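Local coordinates for glucose-6-phosphate isomerase like protein (Thermus thermophilus, PDB 1WIW), which probably isomerises phosphorylated sugars, with glucose 6-phosphate and mannose 6-phosphate as the likely substrates, at residues Leu42-Gly47 against Phe66-Tyr72; Phe202-Glu207 against Ile233-Val238; Arg22-Gly26 against Asp132-Leu136; Arg2-Arg6 against Val146-Glu150. All coordinates share one frame; numbering follows the deposited sequence.

Interaction 1 is the buried one: two neighbouring strands of the four-stranded parallel sheet, joined by backbone hydrogen bonds and a turn rich in glycine. Interactions 2 and 3 are partly buried and apolar: interaction 2 packs the ends of two helices, interaction 3 sets the loop after helix 17-23 on the flank of helix 125-139. Neither has a hydrogen bond between its segments; interaction 2 adds only a long salt bridge from an arginine. Interaction 4 lies at the surface, where one aspartate meets a backbone N-H. No two contacts share a helix or strand as partner, yet helix 251-272 packs against both interactions 3 and 4. Interactions 1 and 2 both reach the second subunit.

Interaction 1 (Leu42-Gly47 against Phe66-Tyr72)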
loop_
_atom_site.group_PDB
_atom_site.type_symbol
_atom_site.label_atom_id
_atom_site.label_comp_id
_atom_site.label_asym_id
_atom_site.label_seq_id
_atom_site.Cartn_x
_atom_site.Cartn_y
_atom_site.Cartn_z
ATOM N N LEU B 42 1.601 18.361 0.793
ATOM C CA LEU B 42 1.852 17.289 -0.158
ATOM C C LEU B 42 3.207 16.741 0.265
ATOM O O LEU B 42 4.191 17.476 0.287
ATOM C CB LEU B 42 1.919 17.851 -1.579
ATOM C CG LEU B 42 2.136 16.867 -2.729
ATOM C CD1 LEU B 42 1.050 15.802 -2.724
ATOM C CD2 LEU B 42 2.123 17.630 -4.039
ATOM N N GLY B 43 3.261 15.462 0.616
ATOM C CA GLY B 43 4.520 14.902 1.063
ATOM C C GLY B 43 5.114 13.791 0.226
ATOM O O GLY B 43 4.411 13.094 -0.504
ATOM N N TYR B 44 6.430 13.638 0.350
ATOM C CA TYR B 44 7.185 12.618 -0.364
ATOM C C TYR B 44 8.170 11.971 0.602
ATOM O O TYR B 44 8.654 12.622 1.533
ATOM C CB TYR B 44 7.959 13.243 -1.526
ATOM C CG TYR B 44 7.086 14.023 -2.480
ATOM C CD1 TYR B 44 6.736 15.345 -2.217
ATOM C CD2 TYR B 44 6.583 13.425 -3.634
ATOM C CE1 TYR B 44 5.906 16.055 -3.085
ATOM C CE2 TYR B 44 5.755 14.122 -4.504
ATOM C CZ TYR B 44 5.421 15.433 -4.224
ATOM O OH TYR B 44 4.601 16.118 -5.091
ATOM N N GLY B 45 8.458 10.692 0.380
ATOM C CA GLY B 45 9.398 9.983 1.231
ATOM C C GLY B 45 9.091 10.087 2.713
ATOM O O GLY B 45 8.007 9.707 3.153
ATOM N N GLU B 46 10.053 10.610 3.474
ATOM C CA GLU B 46 9.931 10.769 4.919
ATOM C C GLU B 46 8.859 11.769 5.328
ATOM O O GLU B 46 8.576 11.925 6.515
ATOM C CB GLU B 46 11.279 11.193 5.516
ATOM C CG GLU B 46 12.344 10.090 5.504
ATOM C CD GLU B 46 13.718 10.577 5.963
ATOM O OE1 GLU B 46 13.787 11.617 6.657
ATOM O OE2 GLU B 46 14.725 9.905 5.637
ATOM N N GLY B 47 8.263 12.446 4.349
ATOM C CA GLY B 47 7.232 13.418 4.664
ATOM C C GLY B 47 5.824 13.009 4.258
ATOM O O GLY B 47 4.852 13.659 4.652
ATOM N N PHE B 66 2.368 23.376 2.020
ATOM C CA PHE B 66 3.565 22.784 2.595
ATOM C C PHE B 66 4.000 21.599 1.744
ATOM O O PHE B 66 3.285 20.604 1.626
ATOM C CB PHE B 66 3.296 22.330 4.029
ATOM C CG PHE B 66 3.068 23.462 4.983
ATOM C CD1 PHE B 66 4.114 24.304 5.346
ATOM C CD2 PHE B 66 1.804 23.698 5.509
ATOM C CE1 PHE B 66 3.904 25.370 6.219
ATOM C CE2 PHE B 66 1.582 24.762 6.384
ATOM C CZ PHE B 66 2.634 25.599 6.738
ATOM N N LEU B 67 5.176 21.727 1.143
ATOM C CA LEU B 67 5.729 20.681 0.290
ATOM C C LEU B 67 6.752 19.922 1.127
ATOM O O LEU B 67 7.865 20.398 1.322
ATOM C CB LEU B 67 6.400 21.331 -0.921
ATOM C CG LEU B 67 6.341 20.634 -2.280
ATOM C CD1 LEU B 67 4.901 20.285 -2.622
ATOM C CD2 LEU B 67 6.938 21.558 -3.341
ATOM N N LEU B 68 6.369 18.751 1.631
ATOM C CA LEU B 68 7.260 17.951 2.471
ATOM C C LEU B 68 8.160 17.060 1.620
ATOM O O LEU B 68 7.834 15.901 1.348
ATOM C CB LEU B 68 6.430 17.107 3.449
ATOM C CG LEU B 68 5.301 17.871 4.156
ATOM C CD1 LEU B 68 4.640 16.983 5.203
ATOM C CD2 LEU B 68 5.858 19.126 4.810
ATOM N N GLU B 69 9.297 17.614 1.209
ATOM C CA GLU B 69 10.250 16.909 0.358
ATOM C C GLU B 69 11.143 15.957 1.141
ATOM O O GLU B 69 12.316 16.252 1.393
ATOM C CB GLU B 69 11.106 17.926 -0.395
ATOM C CG GLU B 69 10.275 18.958 -1.130
ATOM C CD GLU B 69 11.111 19.965 -1.896
ATOM O OE1 GLU B 69 10.513 20.886 -2.495
ATOM O OE2 GLU B 69 12.354 19.838 -1.902
ATOM N N GLY B 70 10.577 14.809 1.504
ATOM C CA GLY B 70 11.306 13.813 2.270
ATOM C C GLY B 70 12.061 12.790 1.444
ATOM O O GLY B 70 12.423 11.726 1.956
ATOM N N GLY B 71 12.272 13.093 0.165
ATOM C CA GLY B 71 13.020 12.199 -0.702
ATOM C C GLY B 71 12.281 11.310 -1.690
ATOM O O GLY B 71 11.064 11.113 -1.606
ATOM N N TYR B 72 13.048 10.799 -2.653
ATOM C CA TYR B 72 12.572 9.873 -3.678
ATOM C C TYR B 72 11.493 10.351 -4.643
ATOM O O TYR B 72 10.874 9.531 -5.312
ATOM C CB TYR B 72 12.081 8.585 -3.006
ATOM C CG TYR B 72 12.946 8.114 -1.856
ATOM C CD1 TYR B 72 14.293 7.805 -2.047
ATOM C CD2 TYR B 72 12.412 7.977 -0.572
ATOM C CE1 TYR B 72 15.084 7.371 -0.989
ATOM C CE2 TYR B 72 13.197 7.544 0.496
ATOM C CZ TYR B 72 14.528 7.245 0.281
ATOM O OH TYR B 72 15.306 6.830 1.333
HETATM O O HOH W 1 15.900 8.790 3.382
#
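Leu42-Gly45 and Phe66-Gly70 are the paired parallel strands of a beta-alpha-beta unit, connected through helix 48-54. Leu42 N donates to Phe66 O (2.9 Å), Leu68 N to Leu42 O (2.9 Å) and Tyr44 N to Leu68 O (2.8 Å), the alternation of parallel pairing. Leu68 O is shared, accepting also from Gly70 N. On one face Leu42 and Leu67 lie side by side, CB of Leu42 4.0 Å from CD1 of Leu67, while the Tyr44 ring turns an edge to the latter methyl. On the other face CG of Leu68 stands opposite its own carbonyl carbon (chi1 -46°), and CD1 reaches Gly47 O at 3.4 Å. At the end of the first strand a type II' turn runs from Tyr44 to Gly47, and Glu46 N donates almost straight (170°) to Gly70 O from above the carbonyl plane. A beta carbon on Gly45 or Gly70 would collide with the facing backbone. One water bridges Glu46 OE2 and Tyr72 OH; Arg185 also pairs with Glu46, and Glu200 of the second subunit bonds Tyr72. Two parallel strands joined through a helix, with a glycine-rich turn ending the first, form a beta-alpha-beta crossover as in Rossmann-like folds, consistent with an SIS domain.

Interaction 2 (Phe202-Glu207 against Ile233-Val238); sequences FLVGLE and ILESRV
Apolar packing joins Phe202, Leu203 and Leu206 to Ile233 and Leu234 where helices 198-204 and 225-234 run out. Leu234 sets CD1 over the centre of the Phe202 ring, a CH-pi contact 4.1 Å from the centroid and 11° off the normal, while its other methyl, CD2, drops onto CG of the same ring at 3.6 Å. That CD2 is also pressed against CD1 of Leu206 at 3.4 Å, tighter than usual for two methyls. Ile233 splits its branches: CG2 touches CB of Phe202 (3.7 Å), and CD1 meets CG of Leu203, whose side chain runs across it at about a right angle. Polar contacts centre on Arg237, which is extended from CG to NE and lies along the backbone of 202-207, CD 3.4 Å from Phe202 O. Its NH1 donates to Ile233 O within its own segment (2.6 Å), nearly in the guanidinium plane, which fixes the rotation of the group; CD2 of Leu203 sits over one guanidinium face. Charge pairing is looser: Glu207 OE1 is 3.6 Å from Arg237 NE, a long salt bridge, and buried NE has no hydrogen-bond partner. Replacing Arg237 by an alanine would remove the guanidinium and is likely to leave Glu207 without its opposite charge, Ile233 O without the NH1 bond, and a gap beside Leu203. Phe202 and Leu206 also rest on strand 164-168, and Leu234 on strand 216-221, as expected of adjacent helices layered on the parallel sheet of an SIS-type alpha/beta sandwich.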
loop_
_atom_site.group_PDB
_atom_site.type_symbol
_atom_site.label_atom_id
_atom_site.label_comp_id
_atom_site.label_asym_id
_atom_site.label_seq_id
_atom_site.Cartn_x
_atom_site.Cartn_y
_atom_site.Cartn_z
ATOM N N PHE B 202 -7.353 -11.849 3.781
ATOM C CA PHE B 202 -7.035 -12.784 4.855
ATOM C C PHE B 202 -7.757 -14.121 4.671
ATOM O O PHE B 202 -7.209 -15.174 4.971
ATOM C CB PHE B 202 -7.426 -12.181 6.206
ATOM C CG PHE B 202 -6.699 -10.904 6.544
ATOM C CD1 PHE B 202 -7.252 -10.001 7.447
ATOM C CD2 PHE B 202 -5.456 -10.614 5.982
ATOM C CE1 PHE B 202 -6.579 -8.822 7.790
ATOM C CE2 PHE B 202 -4.774 -9.440 6.317
ATOM C CZ PHE B 202 -5.338 -8.542 7.225
ATOM N N LEU B 203 -8.987 -14.056 4.174
ATOM C CA LEU B 203 -9.821 -15.236 3.960
ATOM C C LEU B 203 -9.391 -16.177 2.845
ATOM O O LEU B 203 -9.415 -17.392 3.024
ATOM C CB LEU B 203 -11.267 -14.811 3.688
ATOM C CG LEU B 203 -12.117 -14.312 4.853
ATOM C CD1 LEU B 203 -13.383 -13.664 4.323
ATOM C CD2 LEU B 203 -12.457 -15.483 5.774
ATOM N N VAL B 204 -8.994 -15.631 1.701
ATOM C CA VAL B 204 -8.622 -16.473 0.565
ATOM C C VAL B 204 -7.146 -16.575 0.200
ATOM O O VAL B 204 -6.705 -17.603 -0.317
ATOM C CB VAL B 204 -9.392 -16.037 -0.704
ATOM C CG1 VAL B 204 -10.883 -16.278 -0.516
ATOM C CG2 VAL B 204 -9.133 -14.570 -0.990
ATOM N N GLY B 205 -6.377 -15.527 0.471
ATOM C CA GLY B 205 -4.973 -15.550 0.105
ATOM C C GLY B 205 -3.964 -16.169 1.057
ATOM O O GLY B 205 -2.794 -16.298 0.700
ATOM N N LEU B 206 -4.392 -16.567 2.252
ATOM C CA LEU B 206 -3.454 -17.132 3.222
ATOM C C LEU B 206 -3.624 -18.620 3.518
ATOM O O LEU B 206 -4.084 -18.995 4.597
ATOM C CB LEU B 206 -3.536 -16.348 4.533
ATOM C CG LEU B 206 -3.376 -14.831 4.421
ATOM C CD1 LEU B 206 -3.471 -14.205 5.803
ATOM C CD2 LEU B 206 -2.041 -14.503 3.777
ATOM N N GLU B 207 -3.236 -19.467 2.570
ATOM C CA GLU B 207 -3.337 -20.912 2.755
ATOM C C GLU B 207 -2.324 -21.684 1.913
ATOM O O GLU B 207 -1.645 -21.056 1.073
ATOM C CB GLU B 207 -4.756 -21.382 2.423
ATOM C CG GLU B 207 -5.786 -20.991 3.470
ATOM C CD GLU B 207 -7.205 -21.141 2.975
ATOM O OE1 GLU B 207 -8.140 -20.923 3.776
ATOM O OE2 GLU B 207 -7.382 -21.467 1.783
ATOM N N ILE B 233 -10.335 -14.444 11.743
ATOM C CA ILE B 233 -9.935 -15.039 10.475
ATOM C C ILE B 233 -8.485 -15.542 10.476
ATOM O O ILE B 233 -8.216 -16.695 10.130
ATOM C CB ILE B 233 -10.124 -14.027 9.317
ATOM C CG1 ILE B 233 -11.619 -13.741 9.132
ATOM C CG2 ILE B 233 -9.503 -14.569 8.029
ATOM C CD1 ILE B 233 -11.927 -12.617 8.166
ATOM N N LEU B 234 -7.560 -14.680 10.886
ATOM C CA LEU B 234 -6.137 -15.018 10.898
ATOM C C LEU B 234 -5.708 -16.043 11.942
ATOM O O LEU B 234 -4.722 -16.755 11.755
ATOM C CB LEU B 234 -5.311 -13.744 11.087
ATOM C CG LEU B 234 -5.487 -12.661 10.021
ATOM C CD1 LEU B 234 -4.737 -11.408 10.427
ATOM C CD2 LEU B 234 -4.979 -13.174 8.695
ATOM N N GLU B 235 -6.449 -16.114 13.039
ATOM C CA GLU B 235 -6.126 -17.023 14.131
ATOM C C GLU B 235 -5.729 -18.428 13.666
ATOM O O GLU B 235 -4.687 -18.956 14.058
ATOM C CB GLU B 235 -7.317 -17.099 15.089
ATOM C CG GLU B 235 -6.935 -17.345 16.532
ATOM C CD GLU B 235 -8.134 -17.307 17.461
ATOM O OE1 GLU B 235 -8.796 -16.249 17.536
ATOM O OE2 GLU B 235 -8.415 -18.336 18.112
ATOM N N SER B 236 -6.560 -19.022 12.820
ATOM C CA SER B 236 -6.315 -20.367 12.311
ATOM C C SER B 236 -5.441 -20.413 11.061
ATOM O O SER B 236 -4.992 -21.487 10.654
ATOM C CB SER B 236 -7.652 -21.029 11.986
ATOM O OG SER B 236 -8.382 -20.226 11.070
ATOM N N ARG B 237 -5.189 -19.255 10.460
ATOM C CA ARG B 237 -4.415 -19.215 9.226
ATOM C C ARG B 237 -2.943 -18.810 9.284
ATOM O O ARG B 237 -2.206 -19.065 8.334
ATOM C CB ARG B 237 -5.156 -18.338 8.209
ATOM C CG ARG B 237 -6.561 -18.853 7.873
ATOM C CD ARG B 237 -7.279 -17.943 6.882
ATOM N NE ARG B 237 -8.559 -18.496 6.437
ATOM C CZ ARG B 237 -9.656 -18.573 7.188
ATOM N NH1 ARG B 237 -9.654 -18.133 8.439
ATOM N NH2 ARG B 237 -10.764 -19.094 6.682
ATOM N N VAL B 238 -2.497 -18.191 10.372
ATOM C CA VAL B 238 -1.094 -17.793 10.443
ATOM C C VAL B 238 -0.321 -18.479 11.563
ATOM O O VAL B 238 -0.904 -18.960 12.533
ATOM C CB VAL B 238 -0.943 -16.256 10.593
ATOM C CG1 VAL B 238 -1.738 -15.551 9.496
ATOM C CG2 VAL B 238 -1.396 -15.811 11.967
#

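Interaction 3 (Arg22-Gly26 against Asp132-Leu136)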
loop_
_atom_site.group_PDB
_atom_site.type_symbol
_atom_site.label_atom_id
_atom_site.label_comp_id
_atom_site.label_asym_id
_atom_site.label_seq_id
_atom_site.Cartn_x
_atom_site.Cartn_y
_atom_site.Cartn_z
ATOM N N ARG B 22 14.865 7.394 22.019
ATOM C CA ARG B 22 14.543 7.883 23.353
ATOM C C ARG B 22 14.213 9.370 23.418
ATOM O O ARG B 22 13.282 9.774 24.113
ATOM C CB ARG B 22 15.695 7.609 24.322
ATOM C CG ARG B 22 15.367 8.024 25.752
ATOM C CD ARG B 22 16.525 7.789 26.706
ATOM N NE ARG B 22 16.096 7.894 28.099
ATOM C CZ ARG B 22 15.610 9.000 28.655
ATOM N NH1 ARG B 22 15.242 8.998 29.931
ATOM N NH2 ARG B 22 15.494 10.111 27.940
ATOM N N ASP B 23 14.977 10.185 22.695
ATOM C CA ASP B 23 14.782 11.637 22.717
ATOM C C ASP B 23 13.896 12.216 21.614
ATOM O O ASP B 23 13.809 13.434 21.471
ATOM C CB ASP B 23 16.145 12.342 22.662
ATOM C CG ASP B 23 16.998 12.082 23.895
ATOM O OD1 ASP B 23 16.490 11.489 24.873
ATOM O OD2 ASP B 23 18.181 12.486 23.886
ATOM N N LEU B 24 13.223 11.359 20.852
ATOM C CA LEU B 24 12.390 11.820 19.744
ATOM C C LEU B 24 11.420 12.967 20.021
ATOM O O LEU B 24 11.374 13.943 19.274
ATOM C CB LEU B 24 11.598 10.649 19.153
ATOM C CG LEU B 24 10.793 11.010 17.900
ATOM C CD1 LEU B 24 11.739 11.495 16.801
ATOM C CD2 LEU B 24 10.001 9.790 17.430
ATOM N N VAL B 25 10.634 12.843 21.078
ATOM C CA VAL B 25 9.654 13.865 21.415
ATOM C C VAL B 25 10.303 15.224 21.660
ATOM O O VAL B 25 11.186 15.354 22.502
ATOM C CB VAL B 25 8.841 13.448 22.662
ATOM C CG1 VAL B 25 7.978 14.614 23.152
ATOM C CG2 VAL B 25 7.965 12.243 22.321
ATOM N N GLY B 26 9.859 16.234 20.920
ATOM C CA GLY B 26 10.423 17.559 21.094
ATOM C C GLY B 26 11.539 17.893 20.115
ATOM O O GLY B 26 12.111 18.979 20.187
ATOM N N ASP B 132 2.680 13.724 21.836
ATOM C CA ASP B 132 3.871 13.687 22.682
ATOM C C ASP B 132 3.596 12.941 23.988
ATOM O O ASP B 132 4.426 12.164 24.460
ATOM C CB ASP B 132 4.335 15.113 22.998
ATOM C CG ASP B 132 4.954 15.811 21.798
ATOM O OD1 ASP B 132 5.266 17.015 21.904
ATOM O OD2 ASP B 132 5.136 15.156 20.753
ATOM N N GLU B 133 2.433 13.186 24.581
ATOM C CA GLU B 133 2.074 12.523 25.835
ATOM C C GLU B 133 2.025 11.010 25.649
ATOM O O GLU B 133 2.516 10.256 26.486
ATOM C CB GLU B 133 0.722 13.041 26.336
ATOM C CG GLU B 133 0.798 14.446 26.917
ATOM C CD GLU B 133 -0.565 15.074 27.145
ATOM O OE1 GLU B 133 -0.623 16.117 27.831
ATOM O OE2 GLU B 133 -1.574 14.538 26.634
ATOM N N ALA B 134 1.432 10.577 24.544
ATOM C CA ALA B 134 1.318 9.159 24.230
ATOM C C ALA B 134 2.696 8.530 24.007
ATOM O O ALA B 134 2.976 7.433 24.494
ATOM C CB ALA B 134 0.448 8.975 22.995
ATOM N N LEU B 135 3.561 9.223 23.273
ATOM C CA LEU B 135 4.894 8.694 23.019
ATOM C C LEU B 135 5.736 8.656 24.288
ATOM O O LEU B 135 6.524 7.733 24.474
ATOM C CB LEU B 135 5.605 9.506 21.929
ATOM C CG LEU B 135 5.437 8.950 20.502
ATOM C CD1 LEU B 135 3.964 8.853 20.138
ATOM C CD2 LEU B 135 6.172 9.850 19.507
ATOM N N LEU B 136 5.570 9.642 25.165
ATOM C CA LEU B 136 6.339 9.660 26.406
ATOM C C LEU B 136 5.873 8.518 27.307
ATOM O O LEU B 136 6.671 7.926 28.034
ATOM C CB LEU B 136 6.183 11.004 27.126
ATOM C CG LEU B 136 6.820 12.231 26.460
ATOM C CD1 LEU B 136 6.436 13.471 27.254
ATOM C CD2 LEU B 136 8.344 12.083 26.400
#
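Val25 is the bump of this contact, pushed into a hollow on helix 125-139 bounded by Asp132 and, one turn on, Leu135 and Leu136. Its two methyls fork to fill different parts of the hollow. CG1, swung opposite the backbone N (chi1 171°), lies over the flat of the Asp132 carboxylate, 3.5 Å from CG of Asp132 and equally far from both oxygens. CG2 settles against the root of Leu135, 3.6 Å from that residue's CB. The third wall is Leu136, whose CD2 approaches the valine from the remaining side, 4.0 Å from CB of Val25. Beside this, a lighter touch between CD2 of Leu24 and CD2 of Leu135 (4.4 Å) continues the apolar surface toward helix 251-272, where both leucines meet Tyr260. With an alanine in place of Val25, both methyls would be gone, and the hollow between Asp132 and the two leucines would probably be left partly unfilled, without its methyl over the carboxylate. An outside residue ties the two sides together: the Tyr112 hydroxyl is hydrogen-bonded both to Asp132 OD2 and to Gly26 N, so it links the carboxylate under the valine to the loop just after it. Between the two segments themselves the meeting is shape alone. It is plain loop-on-helix packing within an alpha/beta fold, in which a side chain from the loop just past one helix is seated among residues i, i+3 and i+4 of a second helix.

Interaction 4 (Arg2-Arg6 against Val146-Glu150); sequences RDLDR and VPVEE
Asp5 faces the bend at Pro147-Val148 with its carboxylate foremost. OD1 takes the backbone N-H of Val148 on its syn lone pair, at 3.0 Å and 175°, so the bond is almost straight. The Val148 side chain crosses the carboxylate obliquely: CG2 stands beside its own backbone N, opposite the carbonyl carbon, and therefore comes down next to the same oxygen, only 3.1 Å from Asp5 OD1. OD2 is turned toward the proline, 3.5 Å from CA of Pro147, and pairs with Lys154. Glu149, its chain bent at chi2 (-95°), curls back so that OE1 ends 4.1 Å from Asp5 OD1; the two like charges would tend to repel, which the lysine may offset. Leu4 adds a light apolar touch, CB to CG2 of Val148 at 4.3 Å. Asp5 is held in position from behind by an Asx turn: its N donates to Asp3 OD2 (2.6 Å), met from above that carboxylate's plane, inside the type I turn from Asp3 to Arg6. The contact thus joins the N-terminal loop ahead of helix 17-23 to the loop between helices 125-139 and 152-160. Lys154 and Tyr158 of helix 152-160 bond to both loops or pack on them, and Leu4 dips inward onto Tyr268, Leu271 and Leu272 near the end of the long helix 251-272.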
loop_
_atom_site.group_PDB
_atom_site.type_symbol
_atom_site.label_atom_id
_atom_site.label_comp_id
_atom_site.label_asym_id
_atom_site.label_seq_id
_atom_site.Cartn_x
_atom_site.Cartn_y
_atom_site.Cartn_z
ATOM N N ARG B 2 20.312 -14.117 20.048
ATOM C CA ARG B 2 20.804 -12.984 20.825
ATOM C C ARG B 2 19.825 -12.571 21.922
ATOM O O ARG B 2 18.607 -12.698 21.769
ATOM C CB ARG B 2 21.108 -11.805 19.894
ATOM C CG ARG B 2 22.173 -12.140 18.839
ATOM C CD ARG B 2 22.550 -10.935 17.995
ATOM N NE ARG B 2 23.620 -11.251 17.048
ATOM C CZ ARG B 2 23.462 -11.979 15.948
ATOM N NH1 ARG B 2 24.497 -12.220 15.154
ATOM N NH2 ARG B 2 22.267 -12.457 15.629
ATOM N N ASP B 3 20.378 -12.087 23.032
ATOM C CA ASP B 3 19.600 -11.673 24.193
ATOM C C ASP B 3 19.549 -10.149 24.283
ATOM O O ASP B 3 20.576 -9.493 24.438
ATOM C CB ASP B 3 20.236 -12.280 25.450
ATOM C CG ASP B 3 19.476 -11.955 26.724
ATOM O OD1 ASP B 3 19.773 -12.591 27.761
ATOM O OD2 ASP B 3 18.597 -11.070 26.704
ATOM N N LEU B 4 18.344 -9.597 24.174
ATOM C CA LEU B 4 18.137 -8.154 24.226
ATOM C C LEU B 4 18.367 -7.580 25.618
ATOM O O LEU B 4 18.267 -6.368 25.826
ATOM C CB LEU B 4 16.720 -7.809 23.737
ATOM C CG LEU B 4 16.447 -8.202 22.275
ATOM C CD1 LEU B 4 14.994 -7.903 21.904
ATOM C CD2 LEU B 4 17.404 -7.442 21.355
ATOM N N ASP B 5 18.681 -8.448 26.576
ATOM C CA ASP B 5 18.939 -7.988 27.928
ATOM C C ASP B 5 20.429 -8.085 28.293
ATOM O O ASP B 5 20.806 -7.940 29.456
ATOM C CB ASP B 5 18.041 -8.746 28.915
ATOM C CG ASP B 5 16.575 -8.309 28.811
ATOM O OD1 ASP B 5 15.676 -9.032 29.276
ATOM O OD2 ASP B 5 16.321 -7.218 28.261
ATOM N N ARG B 6 21.269 -8.318 27.284
ATOM C CA ARG B 6 22.718 -8.372 27.475
ATOM C C ARG B 6 23.300 -7.147 26.766
ATOM O O ARG B 6 22.999 -6.888 25.594
ATOM C CB ARG B 6 23.312 -9.669 26.898
ATOM C CG ARG B 6 23.065 -10.910 27.774
ATOM C CD ARG B 6 23.600 -12.186 27.124
ATOM N NE ARG B 6 25.054 -12.176 26.953
ATOM C CZ ARG B 6 25.921 -12.711 27.810
ATOM N NH1 ARG B 6 27.224 -12.645 27.560
ATOM N NH2 ARG B 6 25.492 -13.318 28.908
ATOM N N VAL B 146 14.743 -1.626 30.040
ATOM C CA VAL B 146 13.521 -2.328 30.428
ATOM C C VAL B 146 13.627 -3.767 29.926
ATOM O O VAL B 146 13.680 -4.004 28.723
ATOM C CB VAL B 146 12.275 -1.660 29.803
ATOM C CG1 VAL B 146 11.014 -2.381 30.256
ATOM C CG2 VAL B 146 12.225 -0.176 30.201
ATOM N N PRO B 147 13.666 -4.750 30.846
ATOM C CA PRO B 147 13.774 -6.165 30.463
ATOM C C PRO B 147 12.664 -6.676 29.542
ATOM O O PRO B 147 11.568 -6.126 29.507
ATOM C CB PRO B 147 13.810 -6.888 31.813
ATOM C CG PRO B 147 13.045 -5.960 32.727
ATOM C CD PRO B 147 13.570 -4.606 32.311
ATOM N N VAL B 148 12.961 -7.743 28.807
ATOM C CA VAL B 148 12.015 -8.332 27.861
ATOM C C VAL B 148 10.631 -8.619 28.442
ATOM O O VAL B 148 9.618 -8.317 27.814
ATOM C CB VAL B 148 12.579 -9.639 27.250
ATOM C CG1 VAL B 148 11.639 -10.154 26.162
ATOM C CG2 VAL B 148 13.964 -9.388 26.662
ATOM N N GLU B 149 10.582 -9.202 29.635
ATOM C CA GLU B 149 9.304 -9.518 30.262
ATOM C C GLU B 149 8.420 -8.287 30.498
ATOM O O GLU B 149 7.219 -8.423 30.716
ATOM C CB GLU B 149 9.524 -10.247 31.594
ATOM C CG GLU B 149 10.328 -9.447 32.612
ATOM C CD GLU B 149 11.810 -9.779 32.588
ATOM O OE1 GLU B 149 12.343 -10.088 31.495
ATOM O OE2 GLU B 149 12.439 -9.720 33.669
ATOM N N GLU B 150 9.002 -7.090 30.449
ATOM C CA GLU B 150 8.219 -5.874 30.666
ATOM C C GLU B 150 8.272 -4.920 29.475
ATOM O O GLU B 150 7.636 -3.870 29.484
ATOM C CB GLU B 150 8.718 -5.135 31.915
ATOM C CG GLU B 150 8.699 -5.971 33.189
ATOM C CD GLU B 150 9.162 -5.192 34.408
ATOM O OE1 GLU B 150 10.262 -4.593 34.361
ATOM O OE2 GLU B 150 8.425 -5.182 35.420
#